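Local structure of thioredoxin-like protein (3TY1) at residues S191-L196 / Q344-Y349; E158-G163 / L178-Y183; N270-A275 / Q289-Q294. The protein is of unknown function but, as a putative aldose 1-epimerase with a supersandwich fold, probably binds carbohydrate. All coordinates share one frame; numbering follows the deposited sequence.

Contact 1 (S191-L196 / Q344-Y349). With SO4 (sulfate ion), chain H.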
loop_
_atom_site.group_PDB
_atom_site.type_symbol
_atom_site.label_atom_id
_atom_site.label_comp_id
_atom_site.label_asym_id
_atom_site.label_seq_id
_atom_site.Cartn_x
_atom_site.Cartn_y
_atom_site.Cartn_z
ATOM N N SER A 191 28.009 17.122 -1.992
ATOM C CA SER A 191 27.737 17.308 -0.574
ATOM C C SER A 191 26.241 17.265 -0.331
ATOM O O SER A 191 25.449 17.528 -1.238
ATOM C CB SER A 191 28.345 18.622 -0.074
ATOM O OG SER A 191 27.757 19.712 -0.752
ATOM N N LEU A 192 25.879 16.884 0.891
ATOM C CA LEU A 192 24.518 16.935 1.382
ATOM C C LEU A 192 24.475 18.008 2.462
ATOM O O LEU A 192 25.381 18.081 3.287
ATOM C CB LEU A 192 24.122 15.596 2.020
ATOM C CG LEU A 192 24.205 14.374 1.113
ATOM C CD1 LEU A 192 23.692 13.122 1.889
ATOM C CD2 LEU A 192 23.376 14.630 -0.150
ATOM N N HIS A 193 23.399 18.780 2.469
ATOM C CA HIS A 193 23.102 19.798 3.454
ATOM C C HIS A 193 21.638 19.697 3.758
ATOM O O HIS A 193 20.836 20.473 3.266
ATOM C CB HIS A 193 23.486 21.173 2.927
ATOM C CG HIS A 193 24.952 21.304 2.699
ATOM N ND1 HIS A 193 25.850 21.456 3.735
ATOM C CD2 HIS A 193 25.690 21.214 1.569
ATOM C CE1 HIS A 193 27.075 21.502 3.242
ATOM N NE2 HIS A 193 27.004 21.377 1.929
ATOM N N ASP A 194 21.282 18.676 4.531
ATOM C CA ASP A 194 19.910 18.432 4.893
ATOM C C ASP A 194 19.569 19.246 6.138
ATOM O O ASP A 194 20.441 19.478 6.996
ATOM C CB ASP A 194 19.635 16.926 5.180
ATOM C CG ASP A 194 20.012 16.011 4.036
ATOM O OD1 ASP A 194 20.046 16.450 2.845
ATOM O OD2 ASP A 194 20.308 14.824 4.335
ATOM N N VAL A 195 18.303 19.645 6.249
ATOM C CA VAL A 195 17.800 20.352 7.416
ATOM C C VAL A 195 16.488 19.698 7.884
ATOM O O VAL A 195 15.488 19.731 7.182
ATOM C CB VAL A 195 17.547 21.868 7.156
ATOM C CG1 VAL A 195 17.095 22.565 8.463
ATOM C CG2 VAL A 195 18.789 22.568 6.563
ATOM N N LEU A 196 16.521 19.072 9.051
ATOM C CA LEU A 196 15.336 18.500 9.685
ATOM C C LEU A 196 14.714 19.617 10.513
ATOM O O LEU A 196 15.440 20.296 11.276
ATOM C CB LEU A 196 15.734 17.361 10.614
ATOM C CG LEU A 196 14.662 16.756 11.528
ATOM C CD1 LEU A 196 13.629 16.005 10.732
ATOM C CD2 LEU A 196 15.309 15.871 12.543
ATOM N N GLN A 344 20.772 20.367 11.476
ATOM C CA GLN A 344 21.467 20.311 10.189
ATOM C C GLN A 344 22.325 19.071 10.075
ATOM O O GLN A 344 22.826 18.558 11.066
ATOM C CB GLN A 344 22.348 21.566 9.992
ATOM C CG GLN A 344 21.581 22.897 9.937
ATOM C CD GLN A 344 21.116 23.416 11.304
ATOM O OE1 GLN A 344 21.688 23.063 12.344
ATOM N NE2 GLN A 344 20.060 24.251 11.303
ATOM N N PHE A 345 22.486 18.590 8.839
ATOM C CA PHE A 345 23.316 17.434 8.509
ATOM C C PHE A 345 24.126 17.792 7.250
ATOM O O PHE A 345 23.581 17.879 6.146
ATOM C CB PHE A 345 22.431 16.181 8.341
ATOM C CG PHE A 345 21.580 15.918 9.565
ATOM C CD1 PHE A 345 22.119 15.307 10.683
ATOM C CD2 PHE A 345 20.262 16.362 9.620
ATOM C CE1 PHE A 345 21.359 15.127 11.847
ATOM C CE2 PHE A 345 19.481 16.168 10.774
ATOM C CZ PHE A 345 20.039 15.555 11.886
ATOM N N ASP A 346 25.423 18.030 7.453
ATOM C CA ASP A 346 26.368 18.451 6.412
ATOM C C ASP A 346 27.371 17.306 6.202
ATOM O O ASP A 346 28.084 16.924 7.148
ATOM C CB ASP A 346 27.090 19.718 6.862
ATOM C CG ASP A 346 26.143 20.832 7.192
ATOM O OD1 ASP A 346 25.283 21.168 6.334
ATOM O OD2 ASP A 346 26.245 21.364 8.338
ATOM N N LEU A 347 27.359 16.721 5.004
ATOM C CA LEU A 347 28.253 15.622 4.647
ATOM C C LEU A 347 28.870 15.870 3.289
ATOM O O LEU A 347 28.210 16.408 2.400
ATOM C CB LEU A 347 27.531 14.261 4.644
ATOM C CG LEU A 347 26.886 13.749 5.936
ATOM C CD1 LEU A 347 25.468 14.285 6.047
ATOM C CD2 LEU A 347 26.898 12.210 5.934
ATOM N N THR A 348 30.130 15.494 3.128
ATOM C CA THR A 348 30.785 15.548 1.810
ATOM C C THR A 348 31.271 14.152 1.452
ATOM O O THR A 348 31.992 13.517 2.226
ATOM C CB THR A 348 31.961 16.547 1.806
ATOM O OG1 THR A 348 31.469 17.822 2.225
ATOM C CG2 THR A 348 32.530 16.675 0.428
ATOM N N TYR A 349 30.864 13.693 0.287
ATOM C CA TYR A 349 31.225 12.398 -0.292
ATOM C C TYR A 349 32.175 12.629 -1.458
ATOM O O TYR A 349 31.897 13.461 -2.355
ATOM C CB TYR A 349 29.970 11.712 -0.826
ATOM C CG TYR A 349 28.996 11.247 0.206
ATOM C CD1 TYR A 349 28.164 12.152 0.899
ATOM C CD2 TYR A 349 28.897 9.899 0.521
ATOM C CE1 TYR A 349 27.260 11.701 1.880
ATOM C CE2 TYR A 349 27.990 9.432 1.494
ATOM C CZ TYR A 349 27.185 10.350 2.170
ATOM O OH TYR A 349 26.300 9.876 3.114
HETATM S S SO4 H . 29.648 22.789 0.081
HETATM O O1 SO4 H . 30.833 22.456 -0.717
HETATM O O2 SO4 H . 29.857 23.983 0.894
HETATM O O3 SO4 H . 28.534 23.044 -0.825
HETATM O O4 SO4 H . 29.346 21.679 0.993
HETATM O O HOH W 1 22.496 21.493 6.352
#
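Leu-192 and Leu-347, like Asp-194 and Phe-345, are hydrogen-bonded pairs of two antiparallel strands whose axes come within 4.6 Å. Between them lies the non-hydrogen-bonded pair His-193 and Asp-346. Both side chains leave with CG beside the backbone N (chi1 -64° in His-193), and their ends converge. His-193 ND1 donates to Asp-346 OD1 at 2.7 Å, in the plane of the ring. The carboxylate is met on its anti side but 35° out of its plane, and is turned 49° from the ring. This histidine-carboxylate hydrogen bond orients the ring. A water donates to the same OD1 and to Asp-194 O. At the other ring edge, O4 of a sulfate probably from the crystallisation liquor lies 2.5 Å from His-193 NE2, unusually short and so of doubtful length. On the opposite face of the sheet, Leu-192 CD1 touches Tyr-349 CE1 at 3.8 Å, obliquely to the ring. Leu-196 CB meets the edge of the Phe-345 ring at CE2, 3.9 Å away. The buried Asp-194 carboxylate is held by Arg-116, Tyr-210 and the backbone N of Glu-180. Strands 114-119 and 204-214 of a second sheet cover this face; strands 173-183 and 285-291 flank the pair in its own.

Contact 2 (E158-G163 / L178-Y183). With SO4 (sulfate ion), chain I.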
loop_
_atom_site.group_PDB
_atom_site.type_symbol
_atom_site.label_atom_id
_atom_site.label_comp_id
_atom_site.label_asym_id
_atom_site.label_seq_id
_atom_site.Cartn_x
_atom_site.Cartn_y
_atom_site.Cartn_z
ATOM N N GLU A 158 27.321 25.481 -10.101
ATOM C CA GLU A 158 26.907 24.582 -9.057
ATOM C C GLU A 158 25.409 24.238 -9.202
ATOM O O GLU A 158 24.593 25.107 -9.390
ATOM C CB GLU A 158 27.151 25.202 -7.682
ATOM C CG GLU A 158 26.896 24.247 -6.531
ATOM C CD GLU A 158 27.010 24.902 -5.137
ATOM O OE1 GLU A 158 26.837 26.108 -5.009
ATOM O OE2 GLU A 158 27.200 24.182 -4.154
ATOM N N ILE A 159 25.111 22.946 -9.072
ATOM C CA ILE A 159 23.787 22.393 -9.158
ATOM C C ILE A 159 23.362 22.044 -7.735
ATOM O O ILE A 159 24.145 21.480 -6.987
ATOM C CB ILE A 159 23.790 21.119 -10.007
ATOM C CG1 ILE A 159 24.280 21.438 -11.442
ATOM C CG2 ILE A 159 22.365 20.414 -10.003
ATOM C CD1 ILE A 159 24.638 20.125 -12.241
ATOM N N ARG A 160 22.127 22.388 -7.378
ATOM C CA ARG A 160 21.558 21.973 -6.123
ATOM C C ARG A 160 20.227 21.313 -6.386
ATOM O O ARG A 160 19.416 21.824 -7.169
ATOM C CB ARG A 160 21.362 23.165 -5.175
ATOM C CG ARG A 160 22.646 23.893 -4.914
ATOM C CD ARG A 160 22.535 24.920 -3.809
ATOM N NE ARG A 160 23.815 25.598 -3.631
ATOM C CZ ARG A 160 24.095 26.481 -2.669
ATOM N NH1 ARG A 160 23.188 26.825 -1.779
ATOM N NH2 ARG A 160 25.315 27.009 -2.593
ATOM N N ILE A 161 20.006 20.194 -5.729
ATOM C CA ILE A 161 18.765 19.457 -5.872
ATOM C C ILE A 161 18.178 19.322 -4.480
ATOM O O ILE A 161 18.767 18.664 -3.604
ATOM C CB ILE A 161 18.985 18.122 -6.542
ATOM C CG1 ILE A 161 19.479 18.328 -7.972
ATOM C CG2 ILE A 161 17.645 17.308 -6.535
ATOM C CD1 ILE A 161 19.717 17.046 -8.714
ATOM N N ARG A 162 17.015 19.934 -4.288
ATOM C CA ARG A 162 16.326 19.927 -2.989
ATOM C C ARG A 162 15.062 19.093 -3.060
ATOM O O ARG A 162 14.373 19.103 -4.070
ATOM C CB ARG A 162 15.921 21.354 -2.553
ATOM C CG ARG A 162 17.058 22.239 -2.175
ATOM C CD ARG A 162 16.600 23.626 -1.705
ATOM N NE ARG A 162 16.152 24.434 -2.817
ATOM C CZ ARG A 162 16.946 25.114 -3.642
ATOM N NH1 ARG A 162 18.275 25.125 -3.495
ATOM N NH2 ARG A 162 16.393 25.796 -4.636
ATOM N N GLY A 163 14.770 18.386 -1.966
ATOM C CA GLY A 163 13.565 17.584 -1.830
ATOM C C GLY A 163 13.028 17.573 -0.412
ATOM O O GLY A 163 13.740 17.143 0.489
ATOM N N LEU A 178 14.189 19.016 4.692
ATOM C CA LEU A 178 14.502 19.593 3.394
ATOM C C LEU A 178 15.863 19.040 3.070
ATOM O O LEU A 178 16.880 19.521 3.585
ATOM C CB LEU A 178 14.481 21.122 3.393
ATOM C CG LEU A 178 14.740 21.814 2.034
ATOM C CD1 LEU A 178 13.763 21.335 0.953
ATOM C CD2 LEU A 178 14.676 23.371 2.175
ATOM N N THR A 179 15.884 18.000 2.232
ATOM C CA THR A 179 17.139 17.395 1.790
ATOM C C THR A 179 17.766 18.269 0.707
ATOM O O THR A 179 17.041 18.939 -0.056
ATOM C CB THR A 179 16.977 15.971 1.239
ATOM O OG1 THR A 179 16.271 16.024 0.006
ATOM C CG2 THR A 179 16.268 15.005 2.220
ATOM N N GLU A 180 19.102 18.288 0.638
ATOM C CA GLU A 180 19.780 19.035 -0.435
ATOM C C GLU A 180 21.099 18.382 -0.792
ATOM O O GLU A 180 21.927 18.107 0.091
ATOM C CB GLU A 180 20.017 20.519 -0.076
ATOM C CG GLU A 180 20.538 21.336 -1.268
ATOM C CD GLU A 180 20.693 22.847 -0.979
ATOM O OE1 GLU A 180 21.632 23.256 -0.266
ATOM O OE2 GLU A 180 19.882 23.617 -1.511
ATOM N N LEU A 181 21.256 18.098 -2.075
ATOM C CA LEU A 181 22.515 17.638 -2.654
ATOM C C LEU A 181 23.092 18.760 -3.519
ATOM O O LEU A 181 22.355 19.404 -4.273
ATOM C CB LEU A 181 22.306 16.341 -3.401
ATOM C CG LEU A 181 23.497 15.754 -4.157
ATOM C CD1 LEU A 181 23.370 14.214 -4.228
ATOM C CD2 LEU A 181 23.620 16.388 -5.561
ATOM N N ARG A 182 24.397 19.004 -3.384
ATOM C CA ARG A 182 25.095 20.043 -4.142
ATOM C C ARG A 182 26.235 19.400 -4.915
ATOM O O ARG A 182 26.998 18.585 -4.377
ATOM C CB ARG A 182 25.652 21.100 -3.220
ATOM C CG ARG A 182 24.646 21.693 -2.302
ATOM C CD ARG A 182 25.251 22.913 -1.575
ATOM N NE ARG A 182 24.328 23.386 -0.550
ATOM C CZ ARG A 182 24.585 24.358 0.311
ATOM N NH1 ARG A 182 25.763 24.977 0.304
ATOM N NH2 ARG A 182 23.661 24.690 1.202
ATOM N N TYR A 183 26.343 19.746 -6.189
ATOM C CA TYR A 183 27.379 19.174 -7.040
ATOM C C TYR A 183 27.896 20.220 -8.012
ATOM O O TYR A 183 27.105 20.855 -8.691
ATOM C CB TYR A 183 26.824 17.949 -7.796
ATOM C CG TYR A 183 27.863 17.392 -8.739
ATOM C CD1 TYR A 183 29.041 16.835 -8.236
ATOM C CD2 TYR A 183 27.686 17.408 -10.099
ATOM C CE1 TYR A 183 30.045 16.356 -9.075
ATOM C CE2 TYR A 183 28.696 16.935 -10.957
ATOM C CZ TYR A 183 29.879 16.413 -10.434
ATOM O OH TYR A 183 30.860 15.951 -11.309
HETATM S S SO4 I . 25.224 28.847 0.761
HETATM O O1 SO4 I . 26.493 28.279 0.304
HETATM O O2 SO4 I . 25.510 29.900 1.725
HETATM O O3 SO4 I . 24.529 29.452 -0.364
HETATM O O4 SO4 I . 24.421 27.866 1.474
HETATM O O HOH W 2 28.092 25.299 -2.026
HETATM O O HOH W 3 20.523 26.029 -1.307
HETATM O O HOH W 4 18.155 16.124 -2.239
#
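Arg-160 and Arg-182 lie side by side and point the same way. Their guanidinium groups stack flat, centres 3.7 Å apart and planes at 7°. Arg-160 NH1 sits over the centre of the Arg-182 group. A sulfate ion, probably from the crystallisation liquor, lies beyond the ends of both, and Arg-160 NH1 donates to its O3 at 3.3 Å. The bonds to the sulfate from Arg-160 NH2 and from Arg-182 are weak. The anion probably offsets the charge of the paired arginines.

Carboxylates hold them at their edges. Arg-160 NH2 donates to Glu-158 OE1 at 3.0 Å. Arg-182 grips Glu-180 side-on, with NE and NH2 both on OE1; the NE bond is 2.7 Å. The other oxygen, Glu-180 OE2, takes a nearly straight bond from Arg-162 NH1 at 3.0 Å. Arg-162 reaches it by a bend at its third torsion (chi3 -74°), and its guanidinium also pairs with Glu-148 and Glu-150 on the next strand. A water links Glu-180 OE2 to Arg-160 NH1.

Underneath, the backbones pair from Ile-159 with Tyr-183 to Gly-163 with Thr-179. Gly-163 O accepts from both N and OG1 of Thr-179, the latter at 2.8 Å. Ile-159 and Ile-161 turn to the opposite face, against strand 49-55. This is an antiparallel beta hairpin with one charged and one mainly apolar face, within the large sheet of the supersandwich.

Contact 3 (N270-A275 / Q289-Q294). With SO4 (sulfate ion), chain K.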
loop_
_atom_site.group_PDB
_atom_site.type_symbol
_atom_site.label_atom_id
_atom_site.label_comp_id
_atom_site.label_asym_id
_atom_site.label_seq_id
_atom_site.Cartn_x
_atom_site.Cartn_y
_atom_site.Cartn_z
ATOM N N ASN A 270 37.414 21.516 14.386
ATOM C CA ASN A 270 36.168 22.057 13.850
ATOM C C ASN A 270 35.059 20.986 13.836
ATOM O O ASN A 270 34.039 21.172 13.188
ATOM C CB ASN A 270 36.418 22.596 12.441
ATOM C CG ASN A 270 37.526 23.628 12.415
ATOM O OD1 ASN A 270 38.432 23.542 11.593
ATOM N ND2 ASN A 270 37.493 24.568 13.350
ATOM N N HIS A 271 35.279 19.893 14.574
ATOM C CA HIS A 271 34.309 18.802 14.793
ATOM C C HIS A 271 34.036 18.003 13.538
ATOM O O HIS A 271 33.029 17.332 13.449
ATOM C CB HIS A 271 32.990 19.318 15.375
ATOM C CG HIS A 271 33.163 20.179 16.579
ATOM N ND1 HIS A 271 33.254 19.662 17.851
ATOM C CD2 HIS A 271 33.268 21.523 16.703
ATOM C CE1 HIS A 271 33.418 20.655 18.711
ATOM N NE2 HIS A 271 33.438 21.793 18.038
ATOM N N GLN A 272 34.941 18.072 12.577
ATOM C CA GLN A 272 34.796 17.355 11.342
ATOM C C GLN A 272 35.606 16.075 11.470
ATOM O O GLN A 272 36.715 16.079 12.052
ATOM C CB GLN A 272 35.319 18.172 10.161
ATOM C CG GLN A 272 34.650 19.536 9.947
ATOM C CD GLN A 272 33.146 19.445 9.907
ATOM O OE1 GLN A 272 32.573 18.835 8.996
ATOM N NE2 GLN A 272 32.491 20.046 10.909
ATOM N N THR A 273 35.055 14.985 10.936
ATOM C CA THR A 273 35.771 13.732 10.851
ATOM C C THR A 273 35.662 13.187 9.420
ATOM O O THR A 273 34.940 13.749 8.601
ATOM C CB THR A 273 35.272 12.726 11.890
ATOM O OG1 THR A 273 36.217 11.654 11.993
ATOM C CG2 THR A 273 33.898 12.193 11.519
ATOM N N LEU A 274 36.393 12.109 9.139
ATOM C CA LEU A 274 36.516 11.575 7.783
ATOM C C LEU A 274 36.642 10.075 7.890
ATOM O O LEU A 274 37.457 9.584 8.673
ATOM C CB LEU A 274 37.754 12.187 7.096
ATOM C CG LEU A 274 38.043 12.043 5.618
ATOM C CD1 LEU A 274 36.906 12.625 4.793
ATOM C CD2 LEU A 274 39.369 12.715 5.247
ATOM N N ALA A 275 35.831 9.361 7.123
ATOM C CA ALA A 275 35.890 7.909 7.032
ATOM C C ALA A 275 35.918 7.513 5.565
ATOM O O ALA A 275 35.351 8.224 4.690
ATOM C CB ALA A 275 34.685 7.299 7.735
ATOM N N GLN A 289 32.916 12.829 4.728
ATOM C CA GLN A 289 33.164 13.784 5.790
ATOM C C GLN A 289 31.866 14.076 6.485
ATOM O O GLN A 289 30.869 14.321 5.832
ATOM C CB GLN A 289 33.738 15.096 5.255
ATOM C CG GLN A 289 33.898 16.232 6.305
ATOM C CD GLN A 289 34.381 17.554 5.689
ATOM O OE1 GLN A 289 34.833 17.587 4.548
ATOM N NE2 GLN A 289 34.228 18.636 6.428
ATOM N N PHE A 290 31.888 14.106 7.813
ATOM C CA PHE A 290 30.700 14.464 8.594
ATOM C C PHE A 290 31.100 15.194 9.854
ATOM O O PHE A 290 32.275 15.219 10.219
ATOM C CB PHE A 290 29.762 13.259 8.861
ATOM C CG PHE A 290 30.346 12.163 9.697
ATOM C CD1 PHE A 290 31.150 11.199 9.125
ATOM C CD2 PHE A 290 30.081 12.088 11.068
ATOM C CE1 PHE A 290 31.718 10.178 9.896
ATOM C CE2 PHE A 290 30.611 11.047 11.837
ATOM C CZ PHE A 290 31.418 10.090 11.242
ATOM N N ASP A 291 30.117 15.847 10.452
ATOM C CA ASP A 291 30.258 16.697 11.620
ATOM C C ASP A 291 29.802 15.908 12.855
ATOM O O ASP A 291 28.606 15.566 12.974
ATOM C CB ASP A 291 29.380 17.936 11.401
ATOM C CG ASP A 291 29.588 19.029 12.443
ATOM O OD1 ASP A 291 29.513 18.766 13.677
ATOM O OD2 ASP A 291 29.851 20.180 12.025
ATOM N N THR A 292 30.725 15.657 13.794
ATOM C CA THR A 292 30.404 14.842 14.974
ATOM C C THR A 292 29.473 15.509 16.013
ATOM O O THR A 292 29.016 14.844 16.934
ATOM C CB THR A 292 31.667 14.305 15.679
ATOM O OG1 THR A 292 32.474 15.405 16.056
ATOM C CG2 THR A 292 32.474 13.369 14.742
ATOM N N ARG A 293 29.167 16.790 15.857
ATOM C CA ARG A 293 28.097 17.421 16.651
ATOM C C ARG A 293 26.707 17.069 16.147
ATOM O O ARG A 293 25.747 17.093 16.901
ATOM C CB ARG A 293 28.217 18.934 16.621
ATOM C CG ARG A 293 29.477 19.453 17.273
ATOM C CD ARG A 293 29.677 20.918 16.954
ATOM N NE ARG A 293 29.857 21.124 15.521
ATOM C CZ ARG A 293 30.010 22.321 14.946
ATOM N NH1 ARG A 293 30.036 23.436 15.672
ATOM N NH2 ARG A 293 30.164 22.404 13.637
ATOM N N GLN A 294 26.605 16.769 14.849
ATOM C CA GLN A 294 25.361 16.424 14.202
ATOM C C GLN A 294 25.156 14.907 14.174
ATOM O O GLN A 294 24.049 14.434 14.385
ATOM C CB GLN A 294 25.387 16.931 12.742
ATOM C CG GLN A 294 25.656 18.450 12.595
ATOM C CD GLN A 294 25.835 18.903 11.139
ATOM O OE1 GLN A 294 26.096 18.105 10.237
ATOM N NE2 GLN A 294 25.686 20.193 10.915
HETATM S S SO4 K . 25.565 22.600 13.945
HETATM O O1 SO4 K . 26.317 21.558 14.671
HETATM O O2 SO4 K . 24.814 23.419 14.918
HETATM O O3 SO4 K . 26.508 23.471 13.202
HETATM O O4 SO4 K . 24.581 22.016 13.002
#
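At the open end of the beta hairpin of strands 272-278 and 285-291, Arg-293 CD lies over one face of the His-271 imidazole, 3.7 Å from its centroid, as a CH-pi contact. The guanidinium is turned 12° from the ring. O1 of a sulfate, probably from the crystallisation liquor, lies over the guanidinium face opposite His-271. Gln-294 NE2 bonds O4 of the same ion at 3.0 Å. Asp-291 grips the guanidinium edge in a side-on salt bridge: NE bonds to OD1 at 3.0 Å and NH2 to OD2 at 2.8 Å, each on a syn lone pair. Gln-272 NE2 adds a second donor to OD2 at 2.9 Å, from above the carboxylate plane, and also bonds Asn-270 O. The Gln-272 chain bends at chi2 (-51°), and Gln-272 OE1 accepts from Gln-289 NE2 at 3.1 Å. On the opposite face of the sheet, Thr-273 CG2 sits over one face of the Phe-290 ring, 3.4 Å from its centroid, while Thr-273 OG1 bonds Leu-266 O. His-271 O accepts both N (2.9 Å) and OG1 of Thr-292. Asp-291 OD1 also accepts the backbone N of Arg-293, forming an Asx turn just after the second strand of the hairpin.

Overall arrangement
Contact 2 comes first along the chain and closes the hairpin of strands 159-169 and 173-183, joined by a short turn. Strand 189-198 follows directly and pairs with strand 173-183, so contacts 1 and 2 share a sheet, and their centres are about 9 Å apart. Contact 1 then closes a long excursion of 147 residues from strand 189-198, whose other neighbour in the sheet is strand 342-352. Contact 3 falls within that excursion and closes a second hairpin, 272-278 with 285-291. Strand 285-291 pairs with strand 342-352. Contact 1 therefore joins the two hairpins into one antiparallel sheet. Contacts 2 and 3 do not touch; their centres are about 20 Å apart.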